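Local structure of minor capsid protein (Enterobacteria phage PRD1, 1YQ5) at residues I51-M65 with S132-N144. The protein forms, as a homotrimer together with P31 and P2, the spike complexes at the fivefold vertices of the phage capsid and is essential for infectivity. Residues are numbered along the deposited sequence; the frame is centred on the assembly and turned at random.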
loop_
_atom_site.group_PDB
_atom_site.type_symbol
_atom_site.label_atom_id
_atom_site.label_comp_id
_atom_site.label_asym_id
_atom_site.label_seq_id
_atom_site.Cartn_x
_atom_site.Cartn_y
_atom_site.Cartn_z
ATOM N N ILE A 51 -14.163 -8.955 8.421
ATOM C CA ILE A 51 -13.749 -10.181 7.750
ATOM C C ILE A 51 -13.168 -11.113 8.807
ATOM O O ILE A 51 -12.157 -10.799 9.440
ATOM C CB ILE A 51 -12.701 -9.922 6.650
ATOM C CG1 ILE A 51 -13.328 -9.103 5.519
ATOM C CG2 ILE A 51 -12.192 -11.252 6.094
ATOM C CD1 ILE A 51 -12.384 -8.834 4.359
ATOM N N GLN A 52 -13.829 -12.249 8.998
ATOM C CA GLN A 52 -13.424 -13.241 9.988
ATOM C C GLN A 52 -12.248 -14.093 9.532
ATOM O O GLN A 52 -12.166 -14.485 8.365
ATOM C CB GLN A 52 -14.587 -14.197 10.286
ATOM C CG GLN A 52 -15.905 -13.550 10.693
ATOM C CD GLN A 52 -15.857 -12.955 12.080
ATOM O OE1 GLN A 52 -15.231 -13.512 12.987
ATOM N NE2 GLN A 52 -16.533 -11.830 12.264
ATOM N N LEU A 53 -11.341 -14.384 10.460
ATOM C CA LEU A 53 -10.201 -15.250 10.172
ATOM C C LEU A 53 -10.501 -16.555 10.899
ATOM O O LEU A 53 -10.683 -16.559 12.115
ATOM C CB LEU A 53 -8.892 -14.657 10.699
ATOM C CG LEU A 53 -8.173 -13.653 9.792
ATOM C CD1 LEU A 53 -9.010 -12.396 9.641
ATOM C CD2 LEU A 53 -6.810 -13.323 10.378
ATOM N N ALA A 54 -10.567 -17.653 10.151
ATOM C CA ALA A 54 -10.863 -18.963 10.732
ATOM C C ALA A 54 -9.764 -19.425 11.685
ATOM O O ALA A 54 -8.603 -19.032 11.551
ATOM C CB ALA A 54 -11.060 -19.992 9.622
ATOM N N ALA A 55 -10.138 -20.263 12.646
ATOM C CA ALA A 55 -9.192 -20.786 13.621
ATOM C C ALA A 55 -8.034 -21.477 12.907
ATOM O O ALA A 55 -8.232 -22.139 11.891
ATOM C CB ALA A 55 -9.897 -21.774 14.554
ATOM N N GLY A 56 -6.829 -21.313 13.444
ATOM C CA GLY A 56 -5.662 -21.938 12.853
ATOM C C GLY A 56 -5.062 -21.170 11.690
ATOM O O GLY A 56 -4.102 -21.636 11.077
ATOM N N LYS A 57 -5.598 -19.988 11.397
ATOM C CA LYS A 57 -5.108 -19.195 10.272
ATOM C C LYS A 57 -4.143 -18.055 10.612
ATOM O O LYS A 57 -4.129 -17.035 9.926
ATOM C CB LYS A 57 -6.294 -18.633 9.474
ATOM C CG LYS A 57 -7.138 -19.689 8.752
ATOM C CD LYS A 57 -6.372 -20.335 7.602
ATOM C CE LYS A 57 -7.178 -21.446 6.936
ATOM N NZ LYS A 57 -6.447 -22.018 5.758
ATOM N N SER A 58 -3.337 -18.214 11.657
ATOM C CA SER A 58 -2.378 -17.165 11.997
ATOM C C SER A 58 -1.409 -17.041 10.822
ATOM O O SER A 58 -1.136 -18.022 10.134
ATOM C CB SER A 58 -1.600 -17.529 13.267
ATOM O OG SER A 58 -2.435 -17.485 14.410
ATOM N N GLY A 59 -0.899 -15.840 10.582
ATOM C CA GLY A 59 0.028 -15.667 9.479
ATOM C C GLY A 59 0.090 -14.251 8.943
ATOM O O GLY A 59 -0.362 -13.302 9.596
ATOM N N LEU A 60 0.655 -14.111 7.747
ATOM C CA LEU A 60 0.800 -12.812 7.105
ATOM C C LEU A 60 -0.357 -12.565 6.156
ATOM O O LEU A 60 -0.718 -13.435 5.356
ATOM C CB LEU A 60 2.120 -12.747 6.334
ATOM C CG LEU A 60 3.391 -12.773 7.186
ATOM C CD1 LEU A 60 4.610 -12.941 6.292
ATOM C CD2 LEU A 60 3.488 -11.476 7.991
ATOM N N TYR A 61 -0.933 -11.372 6.250
ATOM C CA TYR A 61 -2.061 -10.999 5.413
ATOM C C TYR A 61 -1.835 -9.702 4.655
ATOM O O TYR A 61 -1.367 -8.716 5.225
ATOM C CB TYR A 61 -3.324 -10.850 6.266
ATOM C CG TYR A 61 -3.883 -12.158 6.764
ATOM C CD1 TYR A 61 -3.291 -12.836 7.830
ATOM C CD2 TYR A 61 -4.984 -12.743 6.139
ATOM C CE1 TYR A 61 -3.787 -14.072 8.257
ATOM C CE2 TYR A 61 -5.484 -13.968 6.555
ATOM C CZ TYR A 61 -4.884 -14.631 7.610
ATOM O OH TYR A 61 -5.376 -15.859 7.996
ATOM N N GLN A 62 -2.167 -9.719 3.367
ATOM C CA GLN A 62 -2.056 -8.532 2.528
ATOM C C GLN A 62 -3.478 -7.998 2.448
ATOM O O GLN A 62 -4.400 -8.715 2.055
ATOM C CB GLN A 62 -1.546 -8.887 1.131
ATOM C CG GLN A 62 -1.539 -7.708 0.156
ATOM C CD GLN A 62 -0.800 -6.491 0.693
ATOM O OE1 GLN A 62 0.351 -6.586 1.122
ATOM N NE2 GLN A 62 -1.460 -5.334 0.663
ATOM N N ILE A 63 -3.648 -6.738 2.823
ATOM C CA ILE A 63 -4.960 -6.117 2.854
ATOM C C ILE A 63 -5.012 -4.784 2.121
ATOM O O ILE A 63 -4.087 -3.971 2.217
ATOM C CB ILE A 63 -5.377 -5.879 4.314
ATOM C CG1 ILE A 63 -5.381 -7.212 5.067
ATOM C CG2 ILE A 63 -6.729 -5.196 4.376
ATOM C CD1 ILE A 63 -5.306 -7.060 6.571
ATOM N N THR A 64 -6.104 -4.565 1.399
ATOM C CA THR A 64 -6.306 -3.320 0.677
ATOM C C THR A 64 -7.760 -2.888 0.756
ATOM O O THR A 64 -8.670 -3.701 0.612
ATOM C CB THR A 64 -5.948 -3.440 -0.826
ATOM O OG1 THR A 64 -4.535 -3.621 -0.978
ATOM C CG2 THR A 64 -6.376 -2.175 -1.582
HETATM N N MSE A 65 -7.968 -1.607 1.017
HETATM C CA MSE A 65 -9.305 -1.052 1.042
HETATM C C MSE A 65 -9.229 0.253 0.281
HETATM O O MSE A 65 -8.392 1.107 0.580
HETATM C CB MSE A 65 -9.801 -0.786 2.461
HETATM C CG MSE A 65 -11.126 -0.029 2.441
HETATM SE SE MSE A 65 -12.006 0.135 4.145
HETATM C CE MSE A 65 -10.547 1.029 5.100
ATOM N N SER A 132 -22.521 9.039 0.278
ATOM C CA SER A 132 -23.717 8.290 -0.087
ATOM C C SER A 132 -23.681 7.875 -1.555
ATOM O O SER A 132 -24.709 7.535 -2.137
ATOM C CB SER A 132 -24.971 9.129 0.183
ATOM O OG SER A 132 -24.971 10.304 -0.607
ATOM N N ASN A 133 -22.491 7.901 -2.145
ATOM C CA ASN A 133 -22.311 7.538 -3.552
ATOM C C ASN A 133 -20.917 6.939 -3.666
ATOM O O ASN A 133 -20.106 7.351 -4.494
ATOM C CB ASN A 133 -22.435 8.795 -4.421
ATOM C CG ASN A 133 -22.060 8.546 -5.870
ATOM O OD1 ASN A 133 -22.448 7.538 -6.460
ATOM N ND2 ASN A 133 -21.309 9.474 -6.455
ATOM N N TYR A 134 -20.660 5.940 -2.831
ATOM C CA TYR A 134 -19.353 5.310 -2.763
ATOM C C TYR A 134 -19.239 3.899 -3.314
ATOM O O TYR A 134 -20.196 3.131 -3.321
ATOM C CB TYR A 134 -18.897 5.298 -1.301
ATOM C CG TYR A 134 -19.855 4.553 -0.387
ATOM C CD1 TYR A 134 -19.769 3.170 -0.234
ATOM C CD2 TYR A 134 -20.876 5.225 0.286
ATOM C CE1 TYR A 134 -20.676 2.471 0.564
ATOM C CE2 TYR A 134 -21.790 4.536 1.089
ATOM C CZ TYR A 134 -21.682 3.160 1.218
ATOM O OH TYR A 134 -22.583 2.466 1.988
ATOM N N ILE A 135 -18.045 3.583 -3.797
ATOM C CA ILE A 135 -17.735 2.247 -4.272
ATOM C C ILE A 135 -16.493 1.904 -3.467
ATOM O O ILE A 135 -15.427 2.492 -3.660
ATOM C CB ILE A 135 -17.402 2.195 -5.769
ATOM C CG1 ILE A 135 -18.654 2.497 -6.593
ATOM C CG2 ILE A 135 -16.893 0.792 -6.127
ATOM C CD1 ILE A 135 -19.776 1.494 -6.366
ATOM N N ILE A 136 -16.658 0.979 -2.533
ATOM C CA ILE A 136 -15.571 0.560 -1.674
ATOM C C ILE A 136 -15.201 -0.879 -1.990
ATOM O O ILE A 136 -16.071 -1.747 -2.115
ATOM C CB ILE A 136 -15.976 0.669 -0.183
ATOM C CG1 ILE A 136 -16.264 2.133 0.161
ATOM C CG2 ILE A 136 -14.871 0.108 0.713
ATOM C CD1 ILE A 136 -16.783 2.341 1.573
ATOM N N ASN A 137 -13.907 -1.118 -2.149
ATOM C CA ASN A 137 -13.411 -2.456 -2.419
ATOM C C ASN A 137 -12.483 -2.840 -1.283
ATOM O O ASN A 137 -11.612 -2.061 -0.889
ATOM C CB ASN A 137 -12.660 -2.495 -3.749
ATOM C CG ASN A 137 -13.597 -2.478 -4.941
ATOM O OD1 ASN A 137 -14.206 -3.497 -5.284
ATOM N ND2 ASN A 137 -13.727 -1.322 -5.567
ATOM N N ILE A 138 -12.693 -4.037 -0.748
ATOM C CA ILE A 138 -11.881 -4.547 0.345
ATOM C C ILE A 138 -11.401 -5.939 -0.039
ATOM O O ILE A 138 -12.205 -6.815 -0.350
ATOM C CB ILE A 138 -12.698 -4.625 1.649
ATOM C CG1 ILE A 138 -13.097 -3.211 2.089
ATOM C CG2 ILE A 138 -11.894 -5.332 2.727
ATOM C CD1 ILE A 138 -14.081 -3.173 3.250
ATOM N N THR A 139 -10.087 -6.129 -0.032
ATOM C CA THR A 139 -9.506 -7.413 -0.391
ATOM C C THR A 139 -8.446 -7.831 0.618
ATOM O O THR A 139 -7.586 -7.036 0.999
ATOM C CB THR A 139 -8.856 -7.356 -1.789
ATOM O OG1 THR A 139 -9.857 -7.055 -2.768
ATOM C CG2 THR A 139 -8.198 -8.686 -2.130
ATOM N N ALA A 140 -8.520 -9.081 1.055
ATOM C CA ALA A 140 -7.554 -9.610 2.000
ATOM C C ALA A 140 -7.107 -10.982 1.516
ATOM O O ALA A 140 -7.916 -11.775 1.033
ATOM C CB ALA A 140 -8.170 -9.716 3.385
ATOM N N ALA A 141 -5.813 -11.250 1.633
ATOM C CA ALA A 141 -5.265 -12.529 1.215
ATOM C C ALA A 141 -4.192 -12.979 2.191
ATOM O O ALA A 141 -3.346 -12.187 2.605
ATOM C CB ALA A 141 -4.676 -12.421 -0.192
ATOM N N LYS A 142 -4.247 -14.250 2.572
ATOM C CA LYS A 142 -3.264 -14.820 3.481
ATOM C C LYS A 142 -2.090 -15.219 2.597
ATOM O O LYS A 142 -2.226 -16.119 1.771
ATOM C CB LYS A 142 -3.845 -16.055 4.170
ATOM C CG LYS A 142 -2.936 -16.696 5.212
ATOM C CD LYS A 142 -3.607 -17.906 5.846
ATOM C CE LYS A 142 -2.787 -18.466 6.995
ATOM N NZ LYS A 142 -1.436 -18.894 6.547
ATOM N N ILE A 143 -0.946 -14.556 2.751
ATOM C CA ILE A 143 0.200 -14.890 1.910
ATOM C C ILE A 143 1.213 -15.832 2.557
ATOM O O ILE A 143 2.169 -16.249 1.910
ATOM C CB ILE A 143 0.940 -13.629 1.410
ATOM C CG1 ILE A 143 1.678 -12.958 2.560
ATOM C CG2 ILE A 143 -0.060 -12.657 0.779
ATOM C CD1 ILE A 143 2.693 -11.944 2.086
ATOM N N ASN A 144 1.016 -16.151 3.831
ATOM C CA ASN A 144 1.895 -17.092 4.526
ATOM C C ASN A 144 1.220 -17.587 5.793
ATOM O O ASN A 144 1.529 -18.716 6.220
ATOM C CB ASN A 144 3.244 -16.466 4.893
ATOM C CG ASN A 144 4.280 -17.520 5.287
ATOM O OD1 ASN A 144 4.672 -18.354 4.471
ATOM N ND2 ASN A 144 4.708 -17.495 6.543
ATOM O OXT ASN A 144 0.404 -16.822 6.346
HETATM O O HOH W 1 1.231 -19.234 8.898
#
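The aliphatic chain of Lys-142 lies over one face of the Tyr-61 ring: CG of Lys-142 sits 4.1 Å from the centroid of the Tyr-61 ring and 26° off its normal, a CH-pi contact. Lys-57 O lies at the ring's edge, in its plane, and takes the hydroxyl's hydrogen bond on a lone pair (Tyr-61 OH to Lys-57 O, 2.6 Å), which pins the ring to the turn before its own strand. With CG anti to the backbone N (chi1 -177°), the Lys-142 chain runs extended past this hydroxyl and bends only at chi4, bringing NZ to the C-terminal carboxylate in a salt bridge (Lys-142 NZ to Asn-144 OXT, 2.8 Å). The same OXT accepts a bent bond from Leu-60 N (144° at the hydrogen), and a water links Ser-58 O to Asn-144 O.

Beyond this end, strands 59-65 and 135-142 pair antiparallel. Gln-62 with Ala-141 and Thr-64 with Thr-139 form the hydrogen-bonded pairs; Gln-62 N to Ala-141 O measures 2.8 Å. On the face bearing Tyr-61, Ile-63 and Met-65, apolar groups meet: CG of selenomethionine Met-65 lies 3.8 Å from Ile-138 CG1, and Ile-51 CD1, from the facing sheet, comes within 3.9 Å of Ile-138 CG2. Phe-122 also packs on Ile-63 and Ile-138, placing this face between the two sheets of the jelly roll formed by this C-terminal domain (domain 2) of the spike protein. The other face meets neighbouring subunits, where Thr-64 OG1 hydrogen-bonds to Ser-104 OG of its own chain and to Leu-106 N of the third subunit.

Chemically, one face is sandwich core and the other trimer interface, while the terminal carboxylate, gripped by a backbone N-H and an ammonium group, ties the chain end to strand 59-65, its negative charge probably partly offset by Lys-142.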